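Local coordinates for putative extracellular solute-binding protein (Bordetella bronchiseptica, PDB 4P56), which binds (R)- and (S)-mandelate and probably hands such solutes over in the periplasm to a TRAP-type membrane transporter, at residues V61-L66 / V85-V90; G173-D178 / K308-A313; A226-G231 / K283-G288; D245-L250 / D256-L261; A313-A318 / A327-F332. All blocks are in the same frame, centred on the assembly; numbering follows the deposited sequence.

In the fold
From the N terminus, contact 1 closes first, joining the strands at either end of a strand-helix-strand unit. Contact 2 then opens at residues 173-178 and is completed only by residues 308-313, so it spans a long excursion of the chain. Within that excursion contact 3 ties strand 225-228 to the end of helix 263-285, and within contact 3 in turn contact 4 folds helix 244-248 back on helix 252-260. Contact 5 follows, starting from Ala313, which it shares with contact 2, and forms the C-terminal hairpin of helices. No two contacts cross. Contacts 1 and 4, though distant in sequence, touch through Val61 with Leu250 and Asp86 with Ala246.

Contact 1. Residues V61-L66 / V85-V90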
# COMPACT_ATOMS: atom_id res chain seq x y z
N VAL A 61 15.70 -2.16 22.84
CA VAL A 61 14.41 -2.23 22.15
C VAL A 61 14.48 -3.29 21.07
O VAL A 61 15.33 -3.22 20.20
CB VAL A 61 14.00 -0.87 21.50
CG1 VAL A 61 12.60 -0.94 20.87
CG2 VAL A 61 14.03 0.24 22.56
N THR A 62 13.61 -4.28 21.15
CA THR A 62 13.52 -5.28 20.09
C THR A 62 12.07 -5.46 19.65
O THR A 62 11.13 -5.06 20.38
CB THR A 62 14.08 -6.60 20.58
OG1 THR A 62 13.32 -7.03 21.71
CG2 THR A 62 15.54 -6.41 21.01
N LEU A 63 11.90 -6.02 18.46
CA LEU A 63 10.58 -6.33 17.89
C LEU A 63 10.44 -7.84 17.88
O LEU A 63 11.32 -8.54 17.38
CB LEU A 63 10.48 -5.90 16.44
CG LEU A 63 10.47 -4.46 15.99
CD1 LEU A 63 10.22 -4.50 14.49
CD2 LEU A 63 9.40 -3.69 16.74
N ARG A 64 9.35 -8.35 18.44
CA ARG A 64 9.11 -9.80 18.42
C ARG A 64 7.91 -10.05 17.54
O ARG A 64 6.81 -9.58 17.84
CB ARG A 64 8.88 -10.33 19.84
CG ARG A 64 8.34 -11.78 19.94
CD ARG A 64 8.67 -12.44 21.28
NE ARG A 64 8.27 -11.66 22.44
CZ ARG A 64 7.06 -11.64 22.98
NH1 ARG A 64 6.08 -12.40 22.48
NH2 ARG A 64 6.81 -10.89 24.06
N LEU A 65 8.13 -10.76 16.43
CA LEU A 65 7.03 -11.16 15.54
C LEU A 65 6.21 -12.30 16.13
O LEU A 65 6.73 -13.39 16.38
CB LEU A 65 7.56 -11.58 14.18
CG LEU A 65 6.52 -12.02 13.14
CD1 LEU A 65 5.48 -10.95 12.80
CD2 LEU A 65 7.21 -12.47 11.86
N LEU A 66 4.94 -12.04 16.37
CA LEU A 66 4.06 -13.05 16.94
C LEU A 66 3.83 -14.12 15.87
O LEU A 66 3.78 -13.81 14.68
CB LEU A 66 2.72 -12.38 17.36
CG LEU A 66 2.85 -11.37 18.51
CD1 LEU A 66 1.56 -10.55 18.72
CD2 LEU A 66 3.21 -12.09 19.82
N VAL A 85 -1.37 -5.60 20.90
CA VAL A 85 -0.00 -5.74 20.38
C VAL A 85 0.60 -4.36 20.31
O VAL A 85 -0.13 -3.36 20.32
CB VAL A 85 0.06 -6.39 18.96
CG1 VAL A 85 -0.51 -7.80 19.01
CG2 VAL A 85 -0.66 -5.53 17.93
N ASP A 86 1.93 -4.29 20.21
CA ASP A 86 2.60 -3.01 20.31
C ASP A 86 2.76 -2.32 18.94
O ASP A 86 2.66 -1.09 18.87
CB ASP A 86 3.99 -3.17 20.93
CG ASP A 86 3.94 -3.55 22.40
OD1 ASP A 86 3.17 -2.91 23.16
OD2 ASP A 86 4.66 -4.50 22.80
N VAL A 87 3.01 -3.10 17.90
CA VAL A 87 3.34 -2.57 16.58
C VAL A 87 2.65 -3.37 15.49
O VAL A 87 2.51 -4.58 15.58
CB VAL A 87 4.88 -2.64 16.35
CG1 VAL A 87 5.26 -2.19 14.94
CG2 VAL A 87 5.60 -1.81 17.44
N THR A 88 2.19 -2.67 14.45
CA THR A 88 1.75 -3.37 13.28
C THR A 88 1.81 -2.48 12.05
O THR A 88 2.22 -1.34 12.14
CB THR A 88 0.31 -3.90 13.43
OG1 THR A 88 0.09 -4.90 12.45
CG2 THR A 88 -0.69 -2.78 13.23
N PHE A 89 1.38 -3.04 10.92
CA PHE A 89 1.14 -2.24 9.71
C PHE A 89 -0.32 -2.38 9.29
O PHE A 89 -0.94 -3.43 9.51
CB PHE A 89 2.04 -2.68 8.56
CG PHE A 89 1.90 -4.13 8.20
CD1 PHE A 89 2.53 -5.11 8.95
CD2 PHE A 89 1.13 -4.51 7.12
CE1 PHE A 89 2.38 -6.47 8.63
CE2 PHE A 89 0.99 -5.87 6.79
CZ PHE A 89 1.62 -6.83 7.53
N VAL A 90 -0.88 -1.32 8.73
CA VAL A 90 -2.28 -1.34 8.33
C VAL A 90 -2.39 -0.77 6.94
O VAL A 90 -1.64 0.14 6.59
CB VAL A 90 -3.17 -0.49 9.30
CG1 VAL A 90 -3.21 -1.11 10.68
CG2 VAL A 90 -2.68 0.95 9.36
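Leu66 and Val85 make the tight apolar contact here, the CD1 methyl of the leucine pressing on CG1 of the valine at 3.5 Å, closer than methyl groups usually come. Leu66 sends CG beside its backbone N (chi1 -66°), and the two side chains run at a slant to one another. The second apolar pair is looser: CD2 of Leu63 lies 4.3 Å from CG2 of Val87. Here the length of the leucine matters, since its CB does not point at the other strand and only the methyl end closes the distance.

Strand 62-65, helix 76-81 and strand 87-91 form a strand-helix-strand unit of this alpha/beta protein. Strand 28-31 pairs in parallel with 62-65 through the backbone bonds of Thr62 and Arg64. Aliphatic residues suit both segments, because Leu63 also rests on Trp49 of helix 40-56 and Val85 on Ala79 and Val80 of helix 76-81.

Polar bonds reach strand 28-31 and the residue just after it rather than bridging the two segments. Asp86 OD2 accepts a hydrogen bond from the backbone N of Thr30, Thr88 OG1 is bonded to Ser32 O, and Arg64 NE forms a salt bridge with Glu28.

Contact 2. Residues G173-D178 / K308-A313; sequences GGMAAD and KGFEQA
Phe310 packs its ring against Met175 and Asp178, and the tight part of the contact is gathered round that ring. The selenium of Met175, which is present as selenomethionine, sits 3.5 Å from CD2 of Phe310. It lies 65° off the ring normal, an oblique Met-aromatic contact. CG of Met175 stands opposite the backbone N (chi1 -180°) and the bend at chi2 (59°) swings SE to the ring, a reach suited to a long, flexible residue. Farther along the ring, CB of Asp178 is 3.7 Å from CZ of Phe310. The backbone O of Asp178 approaches the same CZ near the ring plane, at 3.5 Å, where the slightly positive ring hydrogens probably welcome an oxygen.

This packing joins helices 174-182 and 310-320. The first follows strand 168-171 and Gly172, which with Arg170 belongs to the mandelate pocket; the side chain of Met175 is about 9 Å from the bound (R)-mandelate. Phe310 also rests on Val179 and Ala182 of helix 174-182.

Toward solvent the contact thins out: Asp178 lies at its margin and its carboxylate pairs with Lys103, which also touches Met175. Lys308 and Gln312 are exposed, as befits charged and polar residues, and Lys308 pairs with Glu305.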
# COMPACT_ATOMS: atom_id res chain seq x y z
N GLY A 173 -9.64 -1.90 -1.39
CA GLY A 173 -10.53 -0.85 -0.95
C GLY A 173 -9.94 0.46 -1.47
O GLY A 173 -9.12 0.44 -2.39
N GLY A 174 -10.32 1.59 -0.87
CA GLY A 174 -9.67 2.85 -1.21
C GLY A 174 -9.60 3.14 -2.72
O GLY A 174 -10.57 2.93 -3.46
N MSE A 175 -8.44 3.62 -3.16
CA MSE A 175 -8.24 4.05 -4.53
C MSE A 175 -8.48 2.89 -5.50
O MSE A 175 -9.09 3.08 -6.55
CB MSE A 175 -6.83 4.59 -4.69
CG MSE A 175 -6.46 5.09 -6.08
SE MSE A 175 -7.64 6.55 -6.72
CE MSE A 175 -7.29 7.90 -5.31
N ALA A 176 -8.04 1.69 -5.13
CA ALA A 176 -8.19 0.55 -6.02
C ALA A 176 -9.67 0.38 -6.32
O ALA A 176 -10.07 0.14 -7.46
CB ALA A 176 -7.61 -0.71 -5.38
N ALA A 177 -10.49 0.50 -5.28
CA ALA A 177 -11.93 0.37 -5.39
C ALA A 177 -12.51 1.52 -6.20
O ALA A 177 -13.40 1.32 -7.04
CB ALA A 177 -12.54 0.30 -4.01
N ASP A 178 -12.01 2.74 -5.95
CA ASP A 178 -12.51 3.93 -6.67
C ASP A 178 -12.24 3.72 -8.16
O ASP A 178 -13.11 3.98 -9.00
CB ASP A 178 -11.78 5.22 -6.23
CG ASP A 178 -12.16 5.68 -4.82
OD1 ASP A 178 -13.26 5.34 -4.33
OD2 ASP A 178 -11.33 6.40 -4.21
N LYS A 308 -10.96 11.34 -13.76
CA LYS A 308 -10.50 12.74 -13.77
C LYS A 308 -10.98 13.57 -12.57
O LYS A 308 -10.39 14.61 -12.29
CB LYS A 308 -10.91 13.44 -15.06
CG LYS A 308 -12.41 13.61 -15.19
CD LYS A 308 -12.80 14.18 -16.55
CE LYS A 308 -14.32 14.25 -16.71
NZ LYS A 308 -14.96 12.91 -16.53
N GLY A 309 -12.04 13.12 -11.90
CA GLY A 309 -12.60 13.86 -10.77
C GLY A 309 -11.96 13.51 -9.44
O GLY A 309 -12.24 14.15 -8.42
N PHE A 310 -11.10 12.48 -9.42
CA PHE A 310 -10.54 11.99 -8.15
C PHE A 310 -9.69 13.04 -7.45
O PHE A 310 -9.68 13.11 -6.20
CB PHE A 310 -9.67 10.75 -8.35
CG PHE A 310 -10.45 9.49 -8.73
CD1 PHE A 310 -11.82 9.53 -8.98
CD2 PHE A 310 -9.78 8.30 -8.82
CE1 PHE A 310 -12.51 8.36 -9.33
CE2 PHE A 310 -10.45 7.13 -9.16
CZ PHE A 310 -11.83 7.17 -9.41
N GLU A 311 -8.95 13.82 -8.24
CA GLU A 311 -8.06 14.81 -7.67
C GLU A 311 -8.86 15.87 -6.91
O GLU A 311 -8.51 16.22 -5.79
CB GLU A 311 -7.18 15.46 -8.74
CG GLU A 311 -6.23 16.50 -8.21
CD GLU A 311 -5.26 17.03 -9.27
OE1 GLU A 311 -4.43 16.27 -9.78
OE2 GLU A 311 -5.32 18.21 -9.58
N GLN A 312 -9.94 16.36 -7.53
CA GLN A 312 -10.80 17.37 -6.89
C GLN A 312 -11.49 16.79 -5.64
O GLN A 312 -11.62 17.49 -4.64
CB GLN A 312 -11.82 17.97 -7.89
CG GLN A 312 -12.68 19.11 -7.32
CD GLN A 312 -11.83 20.29 -6.91
OE1 GLN A 312 -11.00 20.76 -7.68
NE2 GLN A 312 -11.99 20.75 -5.68
N ALA A 313 -11.92 15.53 -5.70
CA ALA A 313 -12.43 14.87 -4.51
C ALA A 313 -11.41 14.96 -3.38
O ALA A 313 -11.77 15.26 -2.24
CB ALA A 313 -12.75 13.39 -4.80

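Contact 3. Residues A226-G231 / K283-G288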
# COMPACT_ATOMS: atom_id res chain seq x y z
N ALA A 226 -2.73 -10.00 -17.76
CA ALA A 226 -2.31 -8.83 -16.98
C ALA A 226 -2.18 -7.63 -17.90
O ALA A 226 -1.58 -7.74 -18.98
CB ALA A 226 -0.97 -9.10 -16.28
N THR A 227 -2.67 -6.48 -17.45
CA THR A 227 -2.49 -5.22 -18.17
C THR A 227 -1.80 -4.23 -17.27
O THR A 227 -2.26 -3.94 -16.18
CB THR A 227 -3.82 -4.64 -18.67
OG1 THR A 227 -4.40 -5.60 -19.57
CG2 THR A 227 -3.59 -3.30 -19.40
N GLU A 228 -0.65 -3.76 -17.73
CA GLU A 228 0.15 -2.82 -16.97
C GLU A 228 -0.08 -1.44 -17.54
O GLU A 228 -0.40 -1.28 -18.71
CB GLU A 228 1.62 -3.16 -17.08
CG GLU A 228 2.01 -4.50 -16.50
CD GLU A 228 3.49 -4.69 -16.57
OE1 GLU A 228 3.96 -5.24 -17.58
OE2 GLU A 228 4.21 -4.23 -15.65
N PHE A 229 0.11 -0.44 -16.68
CA PHE A 229 -0.15 0.94 -17.01
C PHE A 229 1.06 1.77 -16.57
O PHE A 229 1.58 1.55 -15.48
CB PHE A 229 -1.35 1.43 -16.21
CG PHE A 229 -2.67 0.85 -16.66
CD1 PHE A 229 -3.07 -0.40 -16.22
CD2 PHE A 229 -3.49 1.56 -17.50
CE1 PHE A 229 -4.27 -0.92 -16.62
CE2 PHE A 229 -4.69 1.04 -17.91
CZ PHE A 229 -5.09 -0.20 -17.45
N PRO A 230 1.47 2.73 -17.39
CA PRO A 230 2.58 3.58 -16.99
C PRO A 230 2.28 4.33 -15.71
O PRO A 230 1.26 5.02 -15.61
CB PRO A 230 2.74 4.54 -18.18
CG PRO A 230 2.23 3.75 -19.35
CD PRO A 230 1.06 2.98 -18.78
N GLY A 231 3.18 4.20 -14.75
CA GLY A 231 3.04 4.84 -13.46
C GLY A 231 1.98 4.19 -12.59
O GLY A 231 1.62 4.72 -11.53
N LYS A 283 9.84 -12.35 -13.87
CA LYS A 283 10.17 -13.60 -14.56
C LYS A 283 8.86 -14.35 -14.84
O LYS A 283 8.72 -14.99 -15.88
CB LYS A 283 11.12 -14.48 -13.77
CG LYS A 283 11.53 -15.75 -14.55
CD LYS A 283 12.03 -15.42 -15.97
CE LYS A 283 12.83 -16.59 -16.60
NZ LYS A 283 12.01 -17.80 -16.89
N VAL A 284 7.91 -14.27 -13.91
CA VAL A 284 6.62 -14.88 -14.14
C VAL A 284 5.76 -14.05 -15.10
O VAL A 284 5.15 -14.61 -16.02
CB VAL A 284 5.83 -15.06 -12.82
CG1 VAL A 284 4.41 -15.57 -13.10
CG2 VAL A 284 6.54 -16.03 -11.91
N LEU A 285 5.69 -12.74 -14.89
CA LEU A 285 4.91 -11.88 -15.79
C LEU A 285 5.32 -12.02 -17.24
O LEU A 285 4.46 -12.03 -18.13
CB LEU A 285 5.06 -10.39 -15.43
CG LEU A 285 4.28 -9.83 -14.26
CD1 LEU A 285 4.55 -8.31 -14.12
CD2 LEU A 285 2.81 -10.09 -14.44
N GLU A 286 6.62 -12.10 -17.49
CA GLU A 286 7.13 -12.08 -18.87
C GLU A 286 7.28 -13.49 -19.46
O GLU A 286 7.74 -13.64 -20.59
CB GLU A 286 8.48 -11.35 -18.95
CG GLU A 286 8.42 -9.88 -18.52
CD GLU A 286 9.79 -9.21 -18.53
OE1 GLU A 286 10.81 -9.91 -18.71
OE2 GLU A 286 9.84 -7.97 -18.37
N GLY A 287 6.90 -14.50 -18.69
CA GLY A 287 7.28 -15.86 -18.98
C GLY A 287 6.50 -16.61 -20.05
O GLY A 287 6.92 -17.69 -20.47
N GLY A 288 5.37 -16.06 -20.48
CA GLY A 288 4.66 -16.62 -21.62
C GLY A 288 3.33 -17.28 -21.29
O GLY A 288 2.50 -17.46 -22.18
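Leu285 meets both Ala226 and Glu228, and residues 283-288 reach strand 225-228 through this one side chain. The segment starts at Lys283, an exposed residue in the last turn of helix 263-285, at a kink where the backbone N of residues 283 and 284 lacks its bond to the preceding turn. Val284 follows, partly exposed and turned to another part of the fold.

Leu285 comes next and points at the strand. Its CD2 lies 4.3 Å from CB of Ala226, a loose touch between small apolar groups. Chi2 near -178° sets CD1 opposite CA, at the far end of the chain, with CD2 branching off beside it; the two methyls meet different neighbours. CD1 goes to Glu228, 4.4 Å from OE2. Strand 225-228 lies between strands 291-294 and 149-153 in a mixed sheet, and the helix end lies over it; Phe152 of the sheet and Ala211 and Leu214 of helix 211-216 also touch Leu285, a buried setting that suits leucine, while the small Ala226 leaves room for its branched end.

The charge of Glu228 is met by Arg282, whose NH1 forms a salt bridge with OE2. Glu286, exposed, binds the NE of the same arginine; the guanidinium thus probably eases the repulsion between two carboxylates whose OE1 (Glu228) and OE2 (Glu286) are 6.5 Å apart. Gly287 N then donates to Val284 O at 3.2 Å, drawing the chain round, and Gly288, having no side chain, takes a positive phi of 111° to leave the helix.

Contact 4. Residues D245-L250 / D256-L261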
# COMPACT_ATOMS: atom_id res chain seq x y z
N ASP A 245 1.35 3.97 24.73
CA ASP A 245 1.88 3.59 26.04
C ASP A 245 3.21 2.83 25.91
O ASP A 245 4.16 3.07 26.66
CB ASP A 245 0.84 2.77 26.79
CG ASP A 245 -0.36 3.63 27.22
OD1 ASP A 245 -0.14 4.84 27.43
OD2 ASP A 245 -1.49 3.10 27.35
N ALA A 246 3.29 1.96 24.91
CA ALA A 246 4.53 1.21 24.65
C ALA A 246 5.66 2.17 24.28
O ALA A 246 6.78 2.07 24.79
CB ALA A 246 4.30 0.21 23.56
N PHE A 247 5.39 3.10 23.38
CA PHE A 247 6.40 4.08 23.01
C PHE A 247 6.85 4.83 24.26
O PHE A 247 8.03 5.15 24.40
CB PHE A 247 5.83 5.03 21.96
CG PHE A 247 6.81 6.02 21.43
CD1 PHE A 247 7.66 5.69 20.37
CD2 PHE A 247 6.85 7.31 21.93
CE1 PHE A 247 8.54 6.63 19.85
CE2 PHE A 247 7.73 8.24 21.42
CZ PHE A 247 8.56 7.92 20.37
N ALA A 248 5.92 5.12 25.16
CA ALA A 248 6.25 5.87 26.37
C ALA A 248 7.16 5.09 27.31
O ALA A 248 7.76 5.68 28.22
CB ALA A 248 4.97 6.32 27.11
N ARG A 249 7.24 3.77 27.12
CA ARG A 249 8.09 2.92 27.97
C ARG A 249 9.56 3.00 27.57
O ARG A 249 10.42 2.54 28.31
CB ARG A 249 7.70 1.43 27.87
CG ARG A 249 6.39 0.98 28.55
CD ARG A 249 5.98 -0.42 28.00
NE ARG A 249 6.88 -1.51 28.43
CZ ARG A 249 6.97 -2.71 27.86
NH1 ARG A 249 6.23 -3.03 26.80
NH2 ARG A 249 7.80 -3.62 28.35
N LEU A 250 9.85 3.52 26.39
CA LEU A 250 11.24 3.63 25.95
C LEU A 250 11.88 4.87 26.56
O LEU A 250 11.19 5.84 26.88
CB LEU A 250 11.31 3.75 24.42
CG LEU A 250 11.34 2.50 23.54
CD1 LEU A 250 10.22 1.55 23.85
CD2 LEU A 250 11.29 2.90 22.07
N ASP A 256 13.79 8.74 20.44
CA ASP A 256 14.39 9.53 19.35
C ASP A 256 14.99 8.63 18.29
O ASP A 256 14.82 8.87 17.09
CB ASP A 256 15.49 10.44 19.89
CG ASP A 256 14.95 11.64 20.63
OD1 ASP A 256 13.72 11.89 20.58
OD2 ASP A 256 15.78 12.34 21.26
N THR A 257 15.67 7.58 18.73
CA THR A 257 16.24 6.60 17.80
C THR A 257 15.17 5.89 16.97
O THR A 257 15.28 5.80 15.75
CB THR A 257 17.13 5.55 18.56
OG1 THR A 257 18.24 6.23 19.10
CG2 THR A 257 17.62 4.45 17.62
N LEU A 258 14.11 5.41 17.62
CA LEU A 258 13.06 4.73 16.90
C LEU A 258 12.45 5.66 15.86
O LEU A 258 12.20 5.28 14.72
CB LEU A 258 11.98 4.21 17.85
CG LEU A 258 10.80 3.51 17.16
CD1 LEU A 258 11.27 2.37 16.30
CD2 LEU A 258 9.78 3.03 18.19
N VAL A 259 12.20 6.90 16.26
CA VAL A 259 11.70 7.89 15.32
C VAL A 259 12.67 8.15 14.15
O VAL A 259 12.25 8.24 13.00
CB VAL A 259 11.33 9.19 16.05
CG1 VAL A 259 10.91 10.29 15.06
CG2 VAL A 259 10.20 8.90 17.01
N ARG A 260 13.96 8.23 14.44
CA ARG A 260 14.96 8.46 13.39
C ARG A 260 15.02 7.29 12.38
O ARG A 260 15.31 7.48 11.19
CB ARG A 260 16.30 8.67 14.07
CG ARG A 260 17.50 8.86 13.19
CD ARG A 260 18.66 9.38 14.07
NE ARG A 260 19.19 8.36 14.99
CZ ARG A 260 19.15 8.41 16.32
NH1 ARG A 260 18.60 9.44 16.98
NH2 ARG A 260 19.66 7.41 17.03
N LEU A 261 14.74 6.09 12.88
CA LEU A 261 14.72 4.89 12.05
C LEU A 261 13.35 4.71 11.39
O LEU A 261 13.13 3.78 10.63
CB LEU A 261 15.05 3.67 12.90
CG LEU A 261 16.52 3.59 13.33
CD1 LEU A 261 16.75 2.43 14.29
CD2 LEU A 261 17.45 3.48 12.09
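Leu258 pushes its CD2 methyl into the hollow between the ring of Phe247 and the branched end of Leu250. On one side of this bump, CD2 lies 4.0 Å from CD1 of Phe247, close to the ring plane, so the aromatic meets the methyl edge-on. On another, CD2 of Leu250 is 4.2 Å away from CD2 of Leu258, and these two side chains cross at about a right angle. Phe247 can supply its wall because CG stands anti to the backbone N (chi1 -176°), which carries the ring out toward helix 252-260 although its CB does not point there.

A second, smaller bump fits farther along the same ring edge. CG2 of Val259 touches CZ of Phe247 at 3.9 Å and comes almost as near to CE1. The beta-branched valine is short and blunt, suited to a shallow fit at the margin of the contact, where the residue is exposed; the buried leucines reach deeper.

Two consecutive short helices, 244-248 and 252-260, are joined by a brief link here and pack on each other; the first follows strand 237-242. The backbone N of Leu250 donates to Phe247 O at 3.2 Å as the first helix runs out. Beyond the pair, Leu258 also packs on Ile53 of helix 40-56 and Leu250 on Val27 and Val61, while Arg139 makes a cation-pi contact with Phe247.

Within helix 252-260, exposed Arg260 folds its guanidinium over CA of Thr257. Its NH2 makes a weak bond to Thr257 OG1, 2.8 Å long but bent to 120°; that hydroxyl is also hydrogen-bonded to Gln253 O.

Contact 5. Residues A313-A318 / A327-F332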
# COMPACT_ATOMS: atom_id res chain seq x y z
N ALA A 313 -11.92 15.53 -5.70
CA ALA A 313 -12.43 14.87 -4.51
C ALA A 313 -11.41 14.96 -3.38
O ALA A 313 -11.77 15.26 -2.24
CB ALA A 313 -12.75 13.39 -4.80
N TRP A 314 -10.14 14.69 -3.67
CA TRP A 314 -9.13 14.76 -2.64
C TRP A 314 -8.92 16.21 -2.17
O TRP A 314 -8.83 16.47 -0.98
CB TRP A 314 -7.80 14.14 -3.13
CG TRP A 314 -6.81 14.20 -2.09
CD1 TRP A 314 -6.61 13.27 -1.08
CD2 TRP A 314 -5.84 15.23 -1.88
NE1 TRP A 314 -5.62 13.71 -0.26
CE2 TRP A 314 -5.12 14.89 -0.74
CE3 TRP A 314 -5.51 16.40 -2.56
CZ2 TRP A 314 -4.08 15.69 -0.24
CZ3 TRP A 314 -4.49 17.19 -2.08
CH2 TRP A 314 -3.79 16.83 -0.93
N LEU A 315 -8.81 17.15 -3.11
CA LEU A 315 -8.73 18.56 -2.71
C LEU A 315 -9.87 18.94 -1.77
O LEU A 315 -9.66 19.63 -0.75
CB LEU A 315 -8.71 19.45 -3.96
CG LEU A 315 -7.39 19.36 -4.73
CD1 LEU A 315 -7.55 20.05 -6.09
CD2 LEU A 315 -6.22 20.00 -3.97
N ASP A 316 -11.08 18.50 -2.08
CA ASP A 316 -12.24 18.89 -1.25
C ASP A 316 -12.09 18.33 0.17
O ASP A 316 -12.45 19.00 1.15
CB ASP A 316 -13.55 18.38 -1.84
CG ASP A 316 -13.96 19.11 -3.12
OD1 ASP A 316 -13.45 20.22 -3.42
OD2 ASP A 316 -14.83 18.54 -3.83
N ALA A 317 -11.56 17.11 0.28
CA ALA A 317 -11.34 16.45 1.58
C ALA A 317 -10.22 17.15 2.34
O ALA A 317 -10.29 17.32 3.57
CB ALA A 317 -11.02 14.94 1.38
N ALA A 318 -9.20 17.57 1.60
CA ALA A 318 -8.06 18.29 2.21
C ALA A 318 -8.55 19.59 2.82
O ALA A 318 -8.18 19.97 3.95
CB ALA A 318 -6.99 18.59 1.16
N ALA A 327 -0.80 22.72 -1.92
CA ALA A 327 0.62 22.64 -1.55
C ALA A 327 1.09 21.22 -1.39
O ALA A 327 2.15 20.85 -1.92
CB ALA A 327 0.87 23.37 -0.28
N ALA A 328 0.32 20.41 -0.67
CA ALA A 328 0.66 19.02 -0.46
C ALA A 328 0.73 18.27 -1.81
O ALA A 328 1.67 17.52 -2.08
CB ALA A 328 -0.32 18.37 0.51
N LEU A 329 -0.25 18.52 -2.67
CA LEU A 329 -0.33 17.83 -3.94
C LEU A 329 0.85 18.22 -4.84
O LEU A 329 1.52 17.37 -5.44
CB LEU A 329 -1.67 18.17 -4.58
CG LEU A 329 -2.01 17.44 -5.87
CD1 LEU A 329 -2.02 15.94 -5.67
CD2 LEU A 329 -3.37 17.93 -6.33
N ALA A 330 1.13 19.52 -4.90
CA ALA A 330 2.23 20.04 -5.70
C ALA A 330 3.57 19.53 -5.17
O ALA A 330 4.47 19.21 -5.92
CB ALA A 330 2.19 21.57 -5.68
N SER A 331 3.69 19.45 -3.85
CA SER A 331 4.91 18.99 -3.25
C SER A 331 5.16 17.51 -3.57
O SER A 331 6.27 17.11 -3.95
CB SER A 331 4.80 19.17 -1.74
OG SER A 331 6.01 18.82 -1.09
N PHE A 332 4.13 16.71 -3.39
CA PHE A 332 4.23 15.29 -3.71
C PHE A 332 4.65 15.09 -5.17
O PHE A 332 5.50 14.28 -5.46
CB PHE A 332 2.94 14.56 -3.43
CG PHE A 332 2.91 13.16 -3.98
CD1 PHE A 332 3.52 12.11 -3.29
CD2 PHE A 332 2.24 12.89 -5.17
CE1 PHE A 332 3.47 10.81 -3.79
CE2 PHE A 332 2.19 11.58 -5.67
CZ PHE A 332 2.80 10.55 -4.98
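Leu329 and Trp314 bury the most surface in this contact, which joins the two arms of a helical hairpin near the C terminus. Helices 310-320 and 325-340 run in broadly opposed directions, 128° apart for the segments in contact, and the axes of segments 313-318 and 327-332 approach to 11.4 Å. The indole of Trp314 spans much of this gap.

Chi1 of -179° points the Trp314 side chain at the other helix, and chi2 of 86° turns the six-membered ring to the front. Its CZ3 lies 3.9 Å from CB of Leu329, an oblique approach. The two side chains slide past each other in opposite directions. Within its own helix, Ala318 sets CB over one face of the indole, offset toward the rim, its small methyl lying against the ring. The buried NE1 is satisfied by the carbonyl O of Leu101, which also helps to fix the rotation of the indole.

Leu329 works in two places. Beyond CB, its branched end meets Leu315, with the CD2 atoms of Leu329 and Leu315 4.2 Å apart. Ala328, next to it in the helix, offers only a methyl and thereby leaves room for the tip of the tryptophan: its CB sits at the indole edge, near the ring plane, 4.1 Å from CH2 of Trp314.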